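Local structure of ribosome-associated factor Y (Coxiella burnetii, 3TQM) at residues A[41-46]-A[68-73]; A[49-54]-A[62-67]. The protein probably binds the ribosome as a short-form hibernation-promoting factor, associating with 100S ribosomes, the dimers of 70S ribosomes, and so takes part in translation regulation. All coordinates share one frame; numbering follows the deposited sequence.

Contact 1 (A[41-46]-A[68-73]); sequences FHINKL and DDMYKT. With SO4 (sulfate ion), chain E.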
loop_
_atom_site.group_PDB
_atom_site.type_symbol
_atom_site.label_atom_id
_atom_site.label_comp_id
_atom_site.label_asym_id
_atom_site.label_seq_id
_atom_site.Cartn_x
_atom_site.Cartn_y
_atom_site.Cartn_z
ATOM N N PHE A 41 7.210 -3.527 3.621
ATOM C CA PHE A 41 7.949 -2.436 4.246
ATOM C C PHE A 41 9.447 -2.726 4.184
ATOM O O PHE A 41 9.874 -3.871 4.310
ATOM C CB PHE A 41 7.530 -2.270 5.702
ATOM C CG PHE A 41 6.075 -1.933 5.887
ATOM C CD1 PHE A 41 5.115 -2.931 5.909
ATOM C CD2 PHE A 41 5.669 -0.619 6.045
ATOM C CE1 PHE A 41 3.779 -2.623 6.078
ATOM C CE2 PHE A 41 4.337 -0.305 6.215
ATOM C CZ PHE A 41 3.388 -1.307 6.232
ATOM N N HIS A 42 10.241 -1.690 3.949
ATOM C CA HIS A 42 11.683 -1.846 4.007
ATOM C C HIS A 42 12.383 -0.503 4.072
ATOM O O HIS A 42 11.851 0.516 3.638
ATOM C CB HIS A 42 12.208 -2.695 2.841
ATOM C CG HIS A 42 11.690 -2.280 1.500
ATOM N ND1 HIS A 42 10.375 -2.452 1.121
ATOM C CD2 HIS A 42 12.317 -1.724 0.436
ATOM C CE1 HIS A 42 10.212 -2.008 -0.112
ATOM N NE2 HIS A 42 11.376 -1.562 -0.551
ATOM N N ILE A 43 13.580 -0.515 4.636
ATOM C CA ILE A 43 14.371 0.698 4.791
ATOM C C ILE A 43 15.715 0.570 4.079
ATOM O O ILE A 43 16.370 -0.470 4.136
ATOM C CB ILE A 43 14.571 1.082 6.276
ATOM C CG1 ILE A 43 15.745 0.324 6.899
ATOM C CG2 ILE A 43 13.284 0.860 7.064
ATOM C CD1 ILE A 43 16.984 1.178 7.090
ATOM N N ASN A 44 16.109 1.634 3.391
ATOM C CA ASN A 44 17.418 1.700 2.762
ATOM C C ASN A 44 18.148 2.938 3.265
ATOM O O ASN A 44 17.991 4.032 2.717
ATOM C CB ASN A 44 17.296 1.718 1.240
ATOM C CG ASN A 44 18.641 1.585 0.548
ATOM O OD1 ASN A 44 19.665 2.041 1.059
ATOM N ND2 ASN A 44 18.644 0.964 -0.625
ATOM N N LYS A 45 18.940 2.749 4.317
ATOM C CA LYS A 45 19.577 3.849 5.036
ATOM C C LYS A 45 18.533 4.750 5.688
ATOM O O LYS A 45 17.878 4.349 6.650
ATOM C CB LYS A 45 20.506 4.650 4.117
ATOM C CG LYS A 45 21.752 3.887 3.691
ATOM C CD LYS A 45 22.642 4.728 2.793
ATOM C CE LYS A 45 23.925 3.986 2.449
ATOM N NZ LYS A 45 24.796 4.772 1.533
ATOM N N LEU A 46 18.378 5.961 5.163
ATOM C CA LEU A 46 17.411 6.914 5.703
ATOM C C LEU A 46 16.058 6.814 5.004
ATOM O O LEU A 46 15.086 7.439 5.426
ATOM C CB LEU A 46 17.945 8.344 5.601
ATOM C CG LEU A 46 19.167 8.692 6.450
ATOM C CD1 LEU A 46 19.693 10.068 6.082
ATOM C CD2 LEU A 46 18.833 8.619 7.934
ATOM N N ASP A 68 11.364 9.873 4.823
ATOM C CA ASP A 68 12.186 9.688 6.014
ATOM C C ASP A 68 11.379 9.099 7.163
ATOM O O ASP A 68 11.912 8.830 8.240
ATOM C CB ASP A 68 12.808 11.016 6.446
ATOM C CG ASP A 68 11.772 12.102 6.639
ATOM O OD1 ASP A 68 10.581 11.762 6.828
ATOM O OD2 ASP A 68 12.145 13.292 6.605
ATOM N N ASP A 69 10.088 8.907 6.926
ATOM C CA ASP A 69 9.190 8.423 7.965
ATOM C C ASP A 69 8.227 7.386 7.404
ATOM O O ASP A 69 7.498 7.654 6.449
ATOM C CB ASP A 69 8.423 9.593 8.588
ATOM C CG ASP A 69 7.464 9.152 9.673
ATOM O OD1 ASP A 69 7.516 7.973 10.080
ATOM O OD2 ASP A 69 6.659 9.989 10.129
HETATM N N MSE A 70 8.225 6.203 8.010
HETATM C CA MSE A 70 7.434 5.086 7.509
HETATM C C MSE A 70 5.941 5.397 7.480
HETATM O O MSE A 70 5.235 5.013 6.547
HETATM C CB MSE A 70 7.689 3.828 8.340
HETATM C CG MSE A 70 7.250 2.559 7.645
HETATM SE SE MSE A 70 8.396 2.074 6.140
HETATM C CE MSE A 70 9.878 1.293 7.135
ATOM N N TYR A 71 5.461 6.088 8.510
ATOM C CA TYR A 71 4.055 6.468 8.574
ATOM C C TYR A 71 3.708 7.431 7.442
ATOM O O TYR A 71 2.659 7.306 6.809
ATOM C CB TYR A 71 3.728 7.098 9.927
ATOM C CG TYR A 71 3.643 6.105 11.066
ATOM C CD1 TYR A 71 2.415 5.605 11.486
ATOM C CD2 TYR A 71 4.787 5.671 11.725
ATOM C CE1 TYR A 71 2.330 4.701 12.530
ATOM C CE2 TYR A 71 4.709 4.766 12.767
ATOM C CZ TYR A 71 3.479 4.285 13.164
ATOM O OH TYR A 71 3.401 3.383 14.202
ATOM N N LYS A 72 4.596 8.386 7.192
ATOM C CA LYS A 72 4.405 9.345 6.114
ATOM C C LYS A 72 4.443 8.643 4.757
ATOM O O LYS A 72 3.713 9.012 3.836
ATOM C CB LYS A 72 5.478 10.432 6.171
ATOM C CG LYS A 72 5.183 11.632 5.289
ATOM C CD LYS A 72 6.334 12.624 5.293
ATOM C CE LYS A 72 5.942 13.921 4.604
ATOM N NZ LYS A 72 5.382 13.676 3.245
ATOM N N THR A 73 5.292 7.625 4.644
ATOM C CA THR A 73 5.421 6.865 3.406
ATOM C C THR A 73 4.123 6.144 3.058
ATOM O O THR A 73 3.683 6.159 1.909
ATOM C CB THR A 73 6.556 5.826 3.489
ATOM O OG1 THR A 73 7.784 6.484 3.821
ATOM C CG2 THR A 73 6.709 5.107 2.159
HETATM S S SO4 E . 7.779 2.519 14.716
HETATM O O1 SO4 E . 6.658 2.236 13.823
HETATM O O2 SO4 E . 7.296 3.149 15.942
HETATM O O3 SO4 E . 8.451 1.266 15.045
HETATM O O4 SO4 E . 8.720 3.415 14.052
#
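The ring of Phe-41 meets selenomethionine Met-70 at its edge. Met-70 SE lies close to the ring plane, 88° off the ring normal and 5.2 Å from the centroid of the Phe-41 ring. This is a Met-aromatic contact of the edge type. It joins strand 36-44 to the first turn of helix 70-89 in the beta-alpha-beta-beta-beta-alpha fold of the HPF/YfiA family. Phe-41 CD2 does the touching, 3.8 Å from Met-70 SE. The Phe-41 side chain also packs on Leu-16 and Thr-20 of helix 14-24, and Leu-16 touches Met-70 as well, so the two helices and the sheet meet here.

Met-70 CG stands anti to its own backbone N (chi1 -162°), and bends at the next two torsions carry the methyl on toward Ile-43. There Met-70 CE lies 3.4 Å from Ile-43 CG2, the two side chains crossing at about a right angle. Further along, the closest approach is between backbone atoms: Leu-46 O lies 3.7 Å from Asp-68 CA.

Asp-69 is the N-cap of the helix. Its OD1 accepts from Tyr-71 N at 3.2 Å, met from above the carboxylate plane. A sulfate, probably from the crystallisation liquor, sits at the edge of the Tyr-71 ring and is hydrogen-bonded to Ser-13 OG. Its bond from Tyr-71 OH to sulfate O1 is weak, at 3.5 Å.

Contact 2 (A[49-54]-A[62-67]); sequences IVDANV and NAQAES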
loop_
_atom_site.group_PDB
_atom_site.type_symbol
_atom_site.label_atom_id
_atom_site.label_comp_id
_atom_site.label_asym_id
_atom_site.label_seq_id
_atom_site.Cartn_x
_atom_site.Cartn_y
_atom_site.Cartn_z
ATOM N N ILE A 49 10.994 3.013 2.591
ATOM C CA ILE A 49 10.215 2.606 1.422
ATOM C C ILE A 49 9.053 1.679 1.769
ATOM O O ILE A 49 9.210 0.724 2.533
ATOM C CB ILE A 49 11.096 1.903 0.376
ATOM C CG1 ILE A 49 12.238 2.815 -0.070
ATOM C CG2 ILE A 49 10.266 1.465 -0.813
ATOM C CD1 ILE A 49 13.513 2.620 0.709
ATOM N N VAL A 50 7.886 1.965 1.199
ATOM C CA VAL A 50 6.747 1.060 1.303
ATOM C C VAL A 50 6.254 0.703 -0.100
ATOM O O VAL A 50 6.006 1.582 -0.924
ATOM C CB VAL A 50 5.596 1.665 2.135
ATOM C CG1 VAL A 50 4.424 0.700 2.207
ATOM C CG2 VAL A 50 6.083 2.007 3.536
ATOM N N ASP A 51 6.129 -0.593 -0.367
ATOM C CA ASP A 51 5.745 -1.083 -1.684
ATOM C C ASP A 51 4.452 -1.892 -1.589
ATOM O O ASP A 51 4.201 -2.561 -0.584
ATOM C CB ASP A 51 6.876 -1.934 -2.270
ATOM C CG ASP A 51 6.664 -2.271 -3.735
ATOM O OD1 ASP A 51 5.723 -1.726 -4.351
ATOM O OD2 ASP A 51 7.453 -3.077 -4.277
ATOM N N ALA A 52 3.628 -1.825 -2.632
ATOM C CA ALA A 52 2.325 -2.481 -2.616
ATOM C C ALA A 52 1.979 -3.173 -3.933
ATOM O O ALA A 52 2.199 -2.627 -5.015
ATOM C CB ALA A 52 1.240 -1.482 -2.243
ATOM N N ASN A 53 1.436 -4.381 -3.825
ATOM C CA ASN A 53 0.952 -5.126 -4.984
ATOM C C ASN A 53 -0.538 -5.423 -4.824
ATOM O O ASN A 53 -0.938 -6.188 -3.948
ATOM C CB ASN A 53 1.751 -6.424 -5.156
ATOM C CG ASN A 53 1.195 -7.320 -6.249
ATOM O OD1 ASN A 53 0.393 -8.214 -5.981
ATOM N ND2 ASN A 53 1.626 -7.093 -7.485
ATOM N N VAL A 54 -1.359 -4.802 -5.665
ATOM C CA VAL A 54 -2.812 -4.918 -5.553
ATOM C C VAL A 54 -3.434 -5.674 -6.725
ATOM O O VAL A 54 -3.169 -5.371 -7.888
ATOM C CB VAL A 54 -3.475 -3.533 -5.447
ATOM C CG1 VAL A 54 -4.988 -3.657 -5.546
ATOM C CG2 VAL A 54 -3.066 -2.856 -4.146
ATOM N N ASN A 62 0.985 -2.124 -9.186
ATOM C CA ASN A 62 2.191 -2.054 -8.364
ATOM C C ASN A 62 2.585 -0.603 -8.122
ATOM O O ASN A 62 2.774 0.160 -9.070
ATOM C CB ASN A 62 3.355 -2.801 -9.020
ATOM C CG ASN A 62 3.102 -4.289 -9.138
ATOM O OD1 ASN A 62 3.223 -5.028 -8.163
ATOM N ND2 ASN A 62 2.757 -4.739 -10.337
ATOM N N ALA A 63 2.699 -0.223 -6.853
ATOM C CA ALA A 63 3.050 1.147 -6.498
ATOM C C ALA A 63 4.089 1.180 -5.382
ATOM O O ALA A 63 4.085 0.328 -4.496
ATOM C CB ALA A 63 1.806 1.920 -6.087
ATOM N N GLN A 64 4.975 2.171 -5.430
ATOM C CA GLN A 64 6.016 2.328 -4.418
ATOM C C GLN A 64 6.213 3.795 -4.039
ATOM O O GLN A 64 6.159 4.676 -4.894
ATOM C CB GLN A 64 7.337 1.741 -4.915
ATOM C CG GLN A 64 8.431 1.696 -3.861
ATOM C CD GLN A 64 9.791 1.354 -4.441
ATOM O OE1 GLN A 64 10.326 2.086 -5.273
ATOM N NE2 GLN A 64 10.354 0.232 -4.007
ATOM N N ALA A 65 6.439 4.045 -2.753
ATOM C CA ALA A 65 6.711 5.393 -2.264
ATOM C C ALA A 65 7.762 5.342 -1.164
ATOM O O ALA A 65 8.036 4.276 -0.613
ATOM C CB ALA A 65 5.436 6.043 -1.756
ATOM N N GLU A 66 8.345 6.494 -0.846
ATOM C CA GLU A 66 9.402 6.554 0.156
ATOM C C GLU A 66 9.492 7.926 0.816
ATOM O O GLU A 66 9.058 8.926 0.256
ATOM C CB GLU A 66 10.753 6.189 -0.467
ATOM C CG GLU A 66 11.301 7.238 -1.422
ATOM C CD GLU A 66 12.644 6.849 -2.018
ATOM O OE1 GLU A 66 12.793 5.686 -2.452
ATOM O OE2 GLU A 66 13.553 7.705 -2.048
ATOM N N SER A 67 10.070 7.953 2.011
ATOM C CA SER A 67 10.297 9.189 2.751
ATOM C C SER A 67 11.152 8.879 3.971
ATOM O O SER A 67 11.618 7.760 4.135
ATOM C CB SER A 67 8.968 9.822 3.175
ATOM O OG SER A 67 8.290 9.007 4.128
#
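Asn-53 and Asn-62 reach each other through different first torsions. Asn-53 CG is anti to the backbone N (chi1 174°), while Asn-62 CG lies beside its own N and anti to the carbonyl carbon (chi1 -65°). The two side chains then run side by side on one face of an antiparallel beta hairpin, strands 47-56 and 59-65. Asn-53 ND2 gives a nearly straight bond to Asn-62 OD1 at 2.7 Å. The acceptor lies in the amide plane of Asn-53, but the donor is tilted from the plane of the Asn-62 carbonyl, and the two amide planes are 38° apart.

Two hydrogen-bonded pairs hold the backbones. In Val-50 with Ala-65, Val-50 N binds Ala-65 O at 2.9 Å and Ala-65 N returns a bond to Val-50 O. Ala-52 and Ala-63 do the same, with Ala-63 N to Ala-52 O at 3.1 Å. In the backbone, the non-hydrogen-bonded pairs are Asp-51 with Gln-64 and Asn-53 with Asn-62.

The faces differ. Val-50, Ala-52, Ala-63 and Ala-65 are buried on one side, where Leu-77 of helix 70-89 covers Val-50 and Ala-52. The polar side chains of Asp-51, Asn-53, Asn-62 and Gln-64 lie on the other. Strand 59-65 is outermost in the chain's sheet; Gln-64 O also accepts from Lys-80 NZ.

At the Ile-49 end the packing mixes apolar and polar groups. Ile-49 CG1 lies 3.7 Å from Glu-66 CB, and Ile-49 CG2 is 3.4 Å from Gln-64 NE2.

Overall arrangement
Contact 1 is a surface contact at one end of the fold; its centre lies about 13 Å from the centre of the chain. Contact 2 is partly buried, and its centre lies about 6 Å from the centre of the chain. The centres of the two contacts are about 11 Å apart. Contact 1 sets a strand against a helix start, mainly through apolar side chains. Contact 2 pairs two strands, mainly through backbone hydrogen bonds. Both reach the same sheet, because strands 36-44 and 47-56 are neighbours in it. The contacts also touch directly. Thr-73 OG1 lies 2.6 Å from Ser-67 OG, a probable hydrogen bond, and Thr-73 CG2 packs 3.4 Å from Val-50 CG2.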